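Local coordinates for tail fiber protein (Acinetobacter phage AM24, PDB 5W5P) that probably recognises, and may depolymerise, the capsular polysaccharide of its Acinetobacter baumannii host as a trimeric tailspike, at residues Leu349-Glu354 / Asp388-Ala393; Ala393-Thr398 / Glu421-Thr426; Asn411-Tyr416 / Asn430-Gly435; Arg417-Gly422 / Arg438-Pro443. All coordinates share one frame; numbering follows the deposited sequence.

Contact 1. Residues Leu349-Glu354 / Asp388-Ala393; sequences LKCLIE and DVKFTA
D388 opens the second segment by turning its carbonyl toward the amides of L352 and I353, where two successive rungs of a parallel beta-helix meet. Its O takes the amide of I353 at 2.9 Å, nearly in line with the C=O bond, while the N-H of L352 adds a weaker, more bent bond to the same oxygen. The D388 carboxylate lies side by side with L352, CD1 of L352 being 3.9 Å from OD1, but its polar partners are T413 and Y386. V389 pairs with I353 in parallel; their side chains share one face, with I353 CG2 4.2 Å from V389 CG1, and both lean on F369 of strand 365-375. On the next residue the backbone N of K390 gives a nearly straight bond to I353 O, 2.8 Å long. The K390 side chain emerges on the other face and runs extended past C351, whose CB touches its CG at 3.9 Å. Beyond CG the chain is anti throughout (chi4 170°), which carries the ammonium to the end of helix 346-349. There NZ also bonds N385 O and, weakly, K350 O, and it meets L349 O at 2.7 Å, approaching 25° away from the plane of that carbonyl.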
loop_
_atom_site.group_PDB
_atom_site.type_symbol
_atom_site.label_atom_id
_atom_site.label_comp_id
_atom_site.label_asym_id
_atom_site.label_seq_id
_atom_site.Cartn_x
_atom_site.Cartn_y
_atom_site.Cartn_z
ATOM N N LEU A 349 -18.013 20.961 -8.289
ATOM C CA LEU A 349 -18.003 19.572 -8.736
ATOM C C LEU A 349 -18.737 18.649 -7.773
ATOM O O LEU A 349 -19.217 17.593 -8.195
ATOM C CB LEU A 349 -16.565 19.092 -8.926
ATOM C CG LEU A 349 -15.746 19.924 -9.916
ATOM C CD1 LEU A 349 -14.354 19.340 -10.087
ATOM C CD2 LEU A 349 -16.467 20.018 -11.260
ATOM N N LYS A 350 -18.836 19.035 -6.499
ATOM C CA LYS A 350 -19.554 18.276 -5.472
ATOM C C LYS A 350 -19.032 16.845 -5.374
ATOM O O LYS A 350 -19.790 15.874 -5.391
ATOM C CB LYS A 350 -21.064 18.308 -5.717
ATOM C CG LYS A 350 -21.663 19.688 -5.567
ATOM C CD LYS A 350 -23.157 19.662 -5.794
ATOM C CE LYS A 350 -23.767 21.041 -5.619
ATOM N NZ LYS A 350 -23.467 21.614 -4.281
ATOM N N CYS A 351 -17.713 16.723 -5.270
ATOM C CA CYS A 351 -17.070 15.430 -5.106
ATOM C C CYS A 351 -15.652 15.648 -4.600
ATOM O O CYS A 351 -15.064 16.714 -4.797
ATOM C CB CYS A 351 -17.063 14.634 -6.417
ATOM S SG CYS A 351 -15.977 15.276 -7.709
ATOM N N LEU A 352 -15.119 14.627 -3.928
ATOM C CA LEU A 352 -13.723 14.638 -3.520
ATOM C C LEU A 352 -12.808 14.153 -4.633
ATOM O O LEU A 352 -11.672 14.628 -4.752
ATOM C CB LEU A 352 -13.534 13.765 -2.280
ATOM C CG LEU A 352 -13.732 14.492 -0.953
ATOM C CD1 LEU A 352 -13.750 13.500 0.188
ATOM C CD2 LEU A 352 -12.632 15.540 -0.756
ATOM N N ILE A 353 -13.281 13.213 -5.445
ATOM C CA ILE A 353 -12.510 12.661 -6.549
ATOM C C ILE A 353 -13.416 12.565 -7.766
ATOM O O ILE A 353 -14.557 12.102 -7.667
ATOM C CB ILE A 353 -11.916 11.280 -6.209
ATOM C CG1 ILE A 353 -10.870 11.410 -5.099
ATOM C CG2 ILE A 353 -11.308 10.640 -7.452
ATOM C CD1 ILE A 353 -10.433 10.089 -4.517
ATOM N N GLU A 354 -12.918 13.019 -8.907
ATOM C CA GLU A 354 -13.583 12.839 -10.184
ATOM C C GLU A 354 -12.739 11.904 -11.035
ATOM O O GLU A 354 -11.522 12.087 -11.143
ATOM C CB GLU A 354 -13.785 14.178 -10.893
ATOM C CG GLU A 354 -14.173 14.044 -12.356
ATOM C CD GLU A 354 -14.286 15.384 -13.054
ATOM O OE1 GLU A 354 -15.035 16.256 -12.561
ATOM O OE2 GLU A 354 -13.623 15.568 -14.100
ATOM N N ASP A 388 -18.692 11.023 -3.111
ATOM C CA ASP A 388 -17.262 11.117 -2.826
ATOM C C ASP A 388 -16.428 10.930 -4.091
ATOM O O ASP A 388 -15.455 11.660 -4.312
ATOM C CB ASP A 388 -16.860 10.094 -1.760
ATOM C CG ASP A 388 -17.378 10.455 -0.374
ATOM O OD1 ASP A 388 -17.212 11.619 0.051
ATOM O OD2 ASP A 388 -17.946 9.568 0.299
ATOM N N VAL A 389 -16.801 9.972 -4.940
ATOM C CA VAL A 389 -16.083 9.664 -6.178
ATOM C C VAL A 389 -17.092 9.721 -7.321
ATOM O O VAL A 389 -18.010 8.894 -7.381
ATOM C CB VAL A 389 -15.399 8.290 -6.122
ATOM C CG1 VAL A 389 -14.598 8.028 -7.392
ATOM C CG2 VAL A 389 -14.516 8.171 -4.877
ATOM N N LYS A 390 -16.927 10.683 -8.227
ATOM C CA LYS A 390 -17.869 10.912 -9.321
ATOM C C LYS A 390 -17.291 10.428 -10.644
ATOM O O LYS A 390 -16.159 10.781 -11.001
ATOM C CB LYS A 390 -18.238 12.392 -9.433
ATOM C CG LYS A 390 -19.541 12.740 -8.753
ATOM C CD LYS A 390 -19.943 14.179 -9.010
ATOM C CE LYS A 390 -21.155 14.540 -8.174
ATOM N NZ LYS A 390 -21.438 15.990 -8.205
ATOM N N PHE A 391 -18.079 9.645 -11.376
ATOM C CA PHE A 391 -17.682 9.111 -12.672
ATOM C C PHE A 391 -18.898 8.460 -13.321
ATOM O O PHE A 391 -19.923 8.222 -12.674
ATOM C CB PHE A 391 -16.532 8.104 -12.541
ATOM C CG PHE A 391 -16.872 6.888 -11.722
ATOM C CD1 PHE A 391 -16.701 6.890 -10.348
ATOM C CD2 PHE A 391 -17.355 5.737 -12.329
ATOM C CE1 PHE A 391 -17.011 5.766 -9.594
ATOM C CE2 PHE A 391 -17.667 4.614 -11.582
ATOM C CZ PHE A 391 -17.493 4.628 -10.214
ATOM N N THR A 392 -18.771 8.173 -14.615
ATOM C CA THR A 392 -19.767 7.410 -15.358
ATOM C C THR A 392 -19.099 6.159 -15.911
ATOM O O THR A 392 -18.097 6.252 -16.632
ATOM C CB THR A 392 -20.376 8.243 -16.487
ATOM O OG1 THR A 392 -20.766 9.526 -15.983
ATOM C CG2 THR A 392 -21.590 7.545 -17.069
ATOM N N ALA A 393 -19.638 4.996 -15.559
ATOM C CA ALA A 393 -19.144 3.722 -16.060
ATOM C C ALA A 393 -19.781 3.395 -17.407
ATOM O O ALA A 393 -20.835 3.923 -17.770
ATOM C CB ALA A 393 -19.424 2.597 -15.058
#

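Contact 2. Residues Ala393-Thr398 / Glu421-Thr426; sequences ASLSGT and EGQVVT
With CG of Q423 set beside its own backbone N (chi1 -53°) and the chain folded again at chi2 (-49°), the amide curls back over its own loop and brings OE1 to A393. The backbone N of A393 donates to OE1 at 2.8 Å, in the plane of the side-chain carbonyl and on a lone pair, with an angle of 148° at the hydrogen. The other end of the same amide is held too: NE2 gives an almost straight bond to E421 O, 3.1 Å away and in the amide plane, so both ends fix the rotation of the group. A393 CB then packs against the backbone of Q423, 3.4 Å from its O. These are two loops at the C-terminal end of the parallel beta-helix, one following strand 389-390 and the other leading into strand 427-428. L395 bridges the two loops: its CD1 reaches G422 O at 3.2 Å, while CD2 lies 4.4 Å from V425 CG2. G422 has positive phi, turning the chain just ahead of Q423. R450 of the second subunit bonds L395 O, and T447 of that subunit packs on V425.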
loop_
_atom_site.group_PDB
_atom_site.type_symbol
_atom_site.label_atom_id
_atom_site.label_comp_id
_atom_site.label_asym_id
_atom_site.label_seq_id
_atom_site.Cartn_x
_atom_site.Cartn_y
_atom_site.Cartn_z
ATOM N N ALA A 393 -19.638 4.996 -15.559
ATOM C CA ALA A 393 -19.144 3.722 -16.060
ATOM C C ALA A 393 -19.781 3.395 -17.407
ATOM O O ALA A 393 -20.835 3.923 -17.770
ATOM C CB ALA A 393 -19.424 2.597 -15.058
ATOM N N SER A 394 -19.124 2.511 -18.153
ATOM C CA SER A 394 -19.600 2.083 -19.469
ATOM C C SER A 394 -20.352 0.766 -19.289
ATOM O O SER A 394 -19.768 -0.317 -19.338
ATOM C CB SER A 394 -18.436 1.945 -20.443
ATOM O OG SER A 394 -18.846 1.315 -21.644
ATOM N N LEU A 395 -21.668 0.860 -19.084
ATOM C CA LEU A 395 -22.470 -0.306 -18.739
ATOM C C LEU A 395 -23.530 -0.637 -19.786
ATOM O O LEU A 395 -24.457 -1.397 -19.491
ATOM C CB LEU A 395 -23.130 -0.108 -17.374
ATOM C CG LEU A 395 -22.186 0.028 -16.180
ATOM C CD1 LEU A 395 -22.943 0.567 -14.980
ATOM C CD2 LEU A 395 -21.546 -1.310 -15.862
ATOM N N SER A 396 -23.415 -0.099 -21.006
ATOM C CA SER A 396 -24.431 -0.379 -22.018
ATOM C C SER A 396 -24.374 -1.828 -22.496
ATOM O O SER A 396 -25.384 -2.364 -22.965
ATOM C CB SER A 396 -24.288 0.582 -23.199
ATOM O OG SER A 396 -23.216 0.201 -24.042
ATOM N N GLY A 397 -23.215 -2.474 -22.390
ATOM C CA GLY A 397 -23.101 -3.886 -22.704
ATOM C C GLY A 397 -22.988 -4.731 -21.451
ATOM O O GLY A 397 -22.602 -4.221 -20.397
ATOM N N THR A 398 -23.331 -6.018 -21.542
ATOM C CA THR A 398 -23.198 -6.890 -20.378
ATOM C C THR A 398 -21.742 -7.225 -20.083
ATOM O O THR A 398 -21.400 -7.533 -18.937
ATOM C CB THR A 398 -24.001 -8.183 -20.578
ATOM O OG1 THR A 398 -23.537 -8.879 -21.743
ATOM C CG2 THR A 398 -25.488 -7.880 -20.725
ATOM N N GLU A 421 -24.387 6.884 -8.353
ATOM C CA GLU A 421 -25.321 5.769 -8.267
ATOM C C GLU A 421 -25.294 4.936 -9.544
ATOM O O GLU A 421 -25.226 5.470 -10.655
ATOM C CB GLU A 421 -26.741 6.280 -7.999
ATOM C CG GLU A 421 -27.285 7.220 -9.070
ATOM C CD GLU A 421 -27.295 8.679 -8.635
ATOM O OE1 GLU A 421 -28.401 9.233 -8.444
ATOM O OE2 GLU A 421 -26.200 9.270 -8.487
ATOM N N GLY A 422 -25.320 3.613 -9.371
ATOM C CA GLY A 422 -25.407 2.677 -10.471
ATOM C C GLY A 422 -24.142 2.476 -11.277
ATOM O O GLY A 422 -24.168 1.705 -12.242
ATOM N N GLN A 423 -23.039 3.130 -10.921
ATOM C CA GLN A 423 -21.815 3.061 -11.708
ATOM C C GLN A 423 -20.794 2.086 -11.140
ATOM O O GLN A 423 -19.709 1.943 -11.713
ATOM C CB GLN A 423 -21.187 4.453 -11.825
ATOM C CG GLN A 423 -22.131 5.517 -12.346
ATOM C CD GLN A 423 -22.860 5.089 -13.605
ATOM O OE1 GLN A 423 -22.257 4.953 -14.671
ATOM N NE2 GLN A 423 -24.169 4.884 -13.490
ATOM N N VAL A 424 -21.111 1.421 -10.032
ATOM C CA VAL A 424 -20.222 0.466 -9.385
ATOM C C VAL A 424 -20.924 -0.880 -9.338
ATOM O O VAL A 424 -22.120 -0.960 -9.034
ATOM C CB VAL A 424 -19.823 0.926 -7.968
ATOM C CG1 VAL A 424 -19.225 -0.228 -7.177
ATOM C CG2 VAL A 424 -18.851 2.087 -8.045
ATOM N N VAL A 425 -20.177 -1.937 -9.641
ATOM C CA VAL A 425 -20.717 -3.283 -9.698
ATOM C C VAL A 425 -20.293 -4.121 -8.494
ATOM O O VAL A 425 -21.112 -4.847 -7.927
ATOM C CB VAL A 425 -20.324 -3.963 -11.028
ATOM C CG1 VAL A 425 -20.263 -5.454 -10.872
ATOM C CG2 VAL A 425 -21.335 -3.594 -12.111
ATOM N N THR A 426 -19.035 -4.024 -8.072
ATOM C CA THR A 426 -18.516 -4.823 -6.967
ATOM C C THR A 426 -18.084 -3.911 -5.829
ATOM O O THR A 426 -17.270 -3.004 -6.032
ATOM C CB THR A 426 -17.329 -5.691 -7.409
ATOM O OG1 THR A 426 -17.697 -6.475 -8.554
ATOM C CG2 THR A 426 -16.892 -6.614 -6.278
#

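Contact 3. Residues Asn411-Tyr416 / Asn430-Gly435; sequences NWTNAY and NAFSGG
N411 and N430 lie side by side and point the same way, their amide planes 5° apart and nearly coplanar, hydrogen-bonded edge on, much like the asparagines that line up on successive turns of parallel beta-helices. ND2 of N411 donates to OD1 of N430 at 2.9 Å, in the plane of the accepting carbonyl. The backbone N of N411 bonds the same OD1 at 3.0 Å, from a direction tilted 31° off that plane, so two N-H groups grip one buried oxygen. The other ends of the two amides are also engaged: N411 OD1 takes N372 ND2, and N430 ND2 reaches F408 O and Q427 OE1. Beyond them the strands run parallel, A431 N bonding N411 O, T413 N bonding A431 O and S433 N bonding T413 O.

A431 CB and S433 CB meet the W412 indole obliquely. Its CG is anti to the backbone N (chi1 -171°), which lays the indole along the second strand, CD1 3.4 Å from A431 CB and CZ2 3.5 Å from S433 CB. On the other side of the sheet from W412 and A431, T413 and F432 cross at a slant, CG2 to CD1 4.1 Å. T413 OG1 accepts from A415 N at 3.2 Å in an ST turn and bonds D388 OD2. A water joins S433 OG, 3.2 Å away, to N414 ND2, the latter weakly; N414 OD1 accepts from A376 N.

Strand 365-375 flanks strand 412-413 through backbone bonds from W412 to N372 and F374, while the W412 ring stacks on Y329 of the third subunit.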
loop_
_atom_site.group_PDB
_atom_site.type_symbol
_atom_site.label_atom_id
_atom_site.label_comp_id
_atom_site.label_asym_id
_atom_site.label_seq_id
_atom_site.Cartn_x
_atom_site.Cartn_y
_atom_site.Cartn_z
ATOM N N ASN A 411 -14.176 1.008 2.777
ATOM C CA ASN A 411 -14.149 2.453 2.960
ATOM C C ASN A 411 -15.220 2.891 3.956
ATOM O O ASN A 411 -16.135 2.140 4.291
ATOM C CB ASN A 411 -14.359 3.176 1.627
ATOM C CG ASN A 411 -13.368 2.740 0.565
ATOM O OD1 ASN A 411 -12.234 3.230 0.517
ATOM N ND2 ASN A 411 -13.788 1.807 -0.296
ATOM N N TRP A 412 -15.096 4.133 4.421
ATOM C CA TRP A 412 -16.012 4.719 5.393
ATOM C C TRP A 412 -16.400 6.112 4.928
ATOM O O TRP A 412 -15.527 6.953 4.687
ATOM C CB TRP A 412 -15.375 4.805 6.789
ATOM C CG TRP A 412 -16.329 5.193 7.888
ATOM C CD1 TRP A 412 -16.893 4.359 8.810
ATOM C CD2 TRP A 412 -16.823 6.511 8.187
ATOM N NE1 TRP A 412 -17.707 5.070 9.658
ATOM C CE2 TRP A 412 -17.683 6.391 9.298
ATOM C CE3 TRP A 412 -16.627 7.776 7.620
ATOM C CZ2 TRP A 412 -18.343 7.487 9.853
ATOM C CZ3 TRP A 412 -17.289 8.862 8.167
ATOM C CH2 TRP A 412 -18.137 8.711 9.273
ATOM N N THR A 413 -17.703 6.363 4.829
ATOM C CA THR A 413 -18.202 7.682 4.475
ATOM C C THR A 413 -19.382 8.032 5.370
ATOM O O THR A 413 -20.006 7.163 5.983
ATOM C CB THR A 413 -18.621 7.763 2.996
ATOM O OG1 THR A 413 -18.812 9.134 2.622
ATOM C CG2 THR A 413 -19.919 6.990 2.752
ATOM N N ASN A 414 -19.662 9.333 5.459
ATOM C CA ASN A 414 -20.895 9.826 6.056
ATOM C C ASN A 414 -21.546 10.862 5.150
ATOM O O ASN A 414 -22.377 11.653 5.608
ATOM C CB ASN A 414 -20.654 10.397 7.458
ATOM C CG ASN A 414 -19.740 11.615 7.456
ATOM O OD1 ASN A 414 -19.122 11.954 6.447
ATOM N ND2 ASN A 414 -19.642 12.269 8.606
ATOM N N ALA A 415 -21.170 10.873 3.878
ATOM C CA ALA A 415 -21.742 11.773 2.898
ATOM C C ALA A 415 -23.011 11.153 2.319
ATOM O O ALA A 415 -23.381 10.020 2.634
ATOM C CB ALA A 415 -20.720 12.080 1.805
ATOM N N TYR A 416 -23.697 11.908 1.461
ATOM C CA TYR A 416 -24.895 11.369 0.833
ATOM C C TYR A 416 -24.574 10.114 0.030
ATOM O O TYR A 416 -25.292 9.110 0.117
ATOM C CB TYR A 416 -25.554 12.422 -0.052
ATOM C CG TYR A 416 -26.945 12.021 -0.461
ATOM C CD1 TYR A 416 -28.002 12.113 0.434
ATOM C CD2 TYR A 416 -27.203 11.527 -1.731
ATOM C CE1 TYR A 416 -29.282 11.733 0.072
ATOM C CE2 TYR A 416 -28.481 11.141 -2.101
ATOM C CZ TYR A 416 -29.513 11.248 -1.193
ATOM O OH TYR A 416 -30.785 10.874 -1.551
ATOM N N ASN A 430 -17.915 -1.668 2.977
ATOM C CA ASN A 430 -17.980 -0.218 3.080
ATOM C C ASN A 430 -18.984 0.210 4.142
ATOM O O ASN A 430 -19.970 -0.487 4.415
ATOM C CB ASN A 430 -18.361 0.398 1.732
ATOM C CG ASN A 430 -17.346 0.095 0.646
ATOM O OD1 ASN A 430 -16.220 0.612 0.661
ATOM N ND2 ASN A 430 -17.735 -0.751 -0.302
ATOM N N ALA A 431 -18.737 1.380 4.728
ATOM C CA ALA A 431 -19.595 1.942 5.760
ATOM C C ALA A 431 -20.256 3.213 5.246
ATOM O O ALA A 431 -19.577 4.098 4.719
ATOM C CB ALA A 431 -18.803 2.237 7.028
ATOM N N PHE A 432 -21.572 3.301 5.404
ATOM C CA PHE A 432 -22.364 4.440 4.937
ATOM C C PHE A 432 -23.062 5.075 6.135
ATOM O O PHE A 432 -24.284 4.994 6.275
ATOM C CB PHE A 432 -23.369 4.004 3.871
ATOM C CG PHE A 432 -22.762 3.179 2.781
ATOM C CD1 PHE A 432 -22.188 3.787 1.679
ATOM C CD2 PHE A 432 -22.754 1.793 2.862
ATOM C CE1 PHE A 432 -21.620 3.029 0.675
ATOM C CE2 PHE A 432 -22.189 1.030 1.861
ATOM C CZ PHE A 432 -21.623 1.645 0.765
ATOM N N SER A 433 -22.279 5.711 6.995
ATOM C CA SER A 433 -22.830 6.309 8.202
ATOM C C SER A 433 -23.793 7.436 7.835
ATOM O O SER A 433 -23.489 8.282 6.989
ATOM C CB SER A 433 -21.688 6.817 9.085
ATOM O OG SER A 433 -22.123 7.794 10.007
ATOM N N GLY A 434 -24.977 7.426 8.450
ATOM C CA GLY A 434 -26.002 8.406 8.153
ATOM C C GLY A 434 -26.724 8.215 6.835
ATOM O O GLY A 434 -27.730 8.894 6.595
ATOM N N GLY A 435 -26.241 7.329 5.968
ATOM C CA GLY A 435 -26.913 7.025 4.724
ATOM C C GLY A 435 -27.258 5.552 4.632
ATOM O O GLY A 435 -27.565 4.918 5.647
HETATM O O HOH W 1 -21.160 10.656 11.105
#

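Contact 4. Residues Arg417-Gly422 / Arg438-Pro443; sequences RMWSEG and RRHQAP
This is a polar and aromatic contact between two loops, R417-G422 after strand 412-413 and R438-P443 beyond strand 431-432, with a short 3-10 turn at 438-440. H440 is its centre. Its NE2 accepts the backbone N-H of selenomethionine M418 at 2.9 Å in a nearly straight bond (174°), and its ND1 donates to A437 O, so the imidazole is held at both nitrogens. The edge of the ring points at the W419 six-membered ring in an edge-to-face pair, CD2 lying 3.5 Å above the indole plane over its centre. W419 takes this pose with CG between its backbone N and carbonyl carbon (chi1 61°). CG of R417 sits over one face of the imidazole, 17° off its normal, in a CH-pi contact. R417 grips R439 O side-on with NE and NH2, at 3.1 and 2.9 Å, both from one face of that carbonyl, while R439 CG covers one guanidinium face. G422 N closes the backbone on H440 O at 2.8 Å, and a water links H440 O to W419 NE1. The two loops belong to the final turns of the parallel beta-helix, just before the chain enters the antiparallel strands that begin with 451-461.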
loop_
_atom_site.group_PDB
_atom_site.type_symbol
_atom_site.label_atom_id
_atom_site.label_comp_id
_atom_site.label_asym_id
_atom_site.label_seq_id
_atom_site.Cartn_x
_atom_site.Cartn_y
_atom_site.Cartn_z
ATOM N N ARG A 417 -23.485 10.142 -0.734
ATOM C CA ARG A 417 -23.089 8.995 -1.534
ATOM C C ARG A 417 -21.574 8.875 -1.544
ATOM O O ARG A 417 -20.849 9.868 -1.433
ATOM C CB ARG A 417 -23.609 9.106 -2.968
ATOM C CG ARG A 417 -25.006 8.535 -3.165
ATOM C CD ARG A 417 -25.337 8.406 -4.642
ATOM N NE ARG A 417 -26.661 7.839 -4.853
ATOM C CZ ARG A 417 -27.763 8.555 -5.047
ATOM N NH1 ARG A 417 -27.703 9.883 -5.060
ATOM N NH2 ARG A 417 -28.922 7.944 -5.228
HETATM N N MSE A 418 -21.105 7.642 -1.691
HETATM C CA MSE A 418 -19.682 7.395 -1.829
HETATM C C MSE A 418 -19.265 7.407 -3.301
HETATM O O MSE A 418 -18.124 7.752 -3.624
HETATM C CB MSE A 418 -19.301 6.070 -1.180
HETATM C CG MSE A 418 -17.806 5.923 -0.959
HETATM SE SE MSE A 418 -17.316 4.136 -0.374
HETATM C CE MSE A 418 -18.114 4.178 1.409
ATOM N N TRP A 419 -20.193 7.041 -4.188
ATOM C CA TRP A 419 -19.920 7.026 -5.618
ATOM C C TRP A 419 -21.205 7.328 -6.379
ATOM O O TRP A 419 -22.308 7.275 -5.827
ATOM C CB TRP A 419 -19.316 5.685 -6.059
ATOM C CG TRP A 419 -20.197 4.494 -5.813
ATOM C CD1 TRP A 419 -21.258 4.090 -6.572
ATOM C CD2 TRP A 419 -20.092 3.549 -4.740
ATOM N NE1 TRP A 419 -21.815 2.956 -6.039
ATOM C CE2 TRP A 419 -21.120 2.605 -4.913
ATOM C CE3 TRP A 419 -19.228 3.414 -3.651
ATOM C CZ2 TRP A 419 -21.309 1.538 -4.036
ATOM C CZ3 TRP A 419 -19.420 2.359 -2.781
ATOM C CH2 TRP A 419 -20.449 1.434 -2.981
ATOM N N SER A 420 -21.046 7.659 -7.660
ATOM C CA SER A 420 -22.198 7.912 -8.518
ATOM C C SER A 420 -23.090 6.679 -8.575
ATOM O O SER A 420 -22.614 5.566 -8.819
ATOM C CB SER A 420 -21.741 8.295 -9.926
ATOM O OG SER A 420 -20.984 9.489 -9.925
ATOM N N GLU A 421 -24.387 6.884 -8.353
ATOM C CA GLU A 421 -25.321 5.769 -8.267
ATOM C C GLU A 421 -25.294 4.936 -9.544
ATOM O O GLU A 421 -25.226 5.470 -10.655
ATOM C CB GLU A 421 -26.741 6.280 -7.999
ATOM C CG GLU A 421 -27.285 7.220 -9.070
ATOM C CD GLU A 421 -27.295 8.679 -8.635
ATOM O OE1 GLU A 421 -28.401 9.233 -8.444
ATOM O OE2 GLU A 421 -26.200 9.270 -8.487
ATOM N N GLY A 422 -25.320 3.613 -9.371
ATOM C CA GLY A 422 -25.407 2.677 -10.471
ATOM C C GLY A 422 -24.142 2.476 -11.277
ATOM O O GLY A 422 -24.168 1.705 -12.242
ATOM N N ARG A 438 -28.149 0.989 -0.181
ATOM C CA ARG A 438 -29.114 0.779 -1.256
ATOM C C ARG A 438 -29.185 1.976 -2.197
ATOM O O ARG A 438 -29.389 1.807 -3.403
ATOM C CB ARG A 438 -30.491 0.478 -0.661
ATOM C CG ARG A 438 -31.504 -0.017 -1.675
ATOM C CD ARG A 438 -32.854 -0.287 -1.033
ATOM N NE ARG A 438 -32.819 -1.406 -0.095
ATOM C CZ ARG A 438 -32.842 -2.682 -0.467
ATOM N NH1 ARG A 438 -32.887 -2.991 -1.756
ATOM N NH2 ARG A 438 -32.811 -3.644 0.447
ATOM N N ARG A 439 -29.003 3.186 -1.663
ATOM C CA ARG A 439 -29.060 4.414 -2.448
ATOM C C ARG A 439 -28.023 4.449 -3.569
ATOM O O ARG A 439 -28.204 5.178 -4.554
ATOM C CB ARG A 439 -28.890 5.598 -1.486
ATOM C CG ARG A 439 -28.295 6.871 -2.054
ATOM C CD ARG A 439 -27.950 7.838 -0.937
ATOM N NE ARG A 439 -29.004 7.916 0.071
ATOM C CZ ARG A 439 -28.853 8.460 1.274
ATOM N NH1 ARG A 439 -27.688 8.986 1.633
ATOM N NH2 ARG A 439 -29.868 8.485 2.122
ATOM N N HIS A 440 -26.952 3.666 -3.457
ATOM C CA HIS A 440 -25.925 3.636 -4.489
ATOM C C HIS A 440 -26.319 2.804 -5.702
ATOM O O HIS A 440 -25.600 2.838 -6.708
ATOM C CB HIS A 440 -24.612 3.112 -3.902
ATOM C CG HIS A 440 -24.059 3.977 -2.811
ATOM N ND1 HIS A 440 -24.661 4.094 -1.576
ATOM C CD2 HIS A 440 -22.975 4.788 -2.782
ATOM C CE1 HIS A 440 -23.967 4.935 -0.830
ATOM N NE2 HIS A 440 -22.937 5.367 -1.537
ATOM N N GLN A 441 -27.438 2.077 -5.631
ATOM C CA GLN A 441 -27.902 1.194 -6.708
ATOM C C GLN A 441 -26.826 0.188 -7.107
ATOM O O GLN A 441 -26.608 -0.080 -8.290
ATOM C CB GLN A 441 -28.369 1.990 -7.930
ATOM C CG GLN A 441 -29.171 3.235 -7.616
ATOM C CD GLN A 441 -30.437 2.931 -6.859
ATOM O OE1 GLN A 441 -31.090 1.916 -7.105
ATOM N NE2 GLN A 441 -30.799 3.812 -5.931
ATOM N N ALA A 442 -26.140 -0.369 -6.118
ATOM C CA ALA A 442 -25.057 -1.287 -6.424
ATOM C C ALA A 442 -25.388 -2.693 -5.932
ATOM O O ALA A 442 -26.124 -2.859 -4.955
ATOM C CB ALA A 442 -23.740 -0.821 -5.789
ATOM N N PRO A 443 -24.868 -3.727 -6.592
ATOM C CA PRO A 443 -25.086 -5.091 -6.097
ATOM C C PRO A 443 -24.515 -5.273 -4.699
ATOM O O PRO A 443 -23.535 -4.633 -4.311
ATOM C CB PRO A 443 -24.348 -5.967 -7.121
ATOM C CG PRO A 443 -24.265 -5.127 -8.356
ATOM C CD PRO A 443 -24.130 -3.711 -7.869
HETATM O O HOH W 2 -23.336 1.249 -8.175
#

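Overall arrangement
The four contacts follow successive turns at the C-terminal end of the beta-helix, each within about 21 Å (centre to centre) of the others. Contacts 1 and 4, about 12 Å apart, are tied by the backbone: V389 N meets M418 O at 2.9 Å and D388 N meets R417 O at 3.0 Å. D388 OD2 also reaches T413 OG1 of contact 3. Contacts 3 and 4 join where R439 NH1 meets Y416 O at 2.8 Å and F432 packs on H440. Contact 2, about 10 Å from contact 4, shares E421 and G422 with it and A393 with contact 1. Contacts 2 and 4 both touch the second subunit, whereas contacts 2 and 3 touch the third.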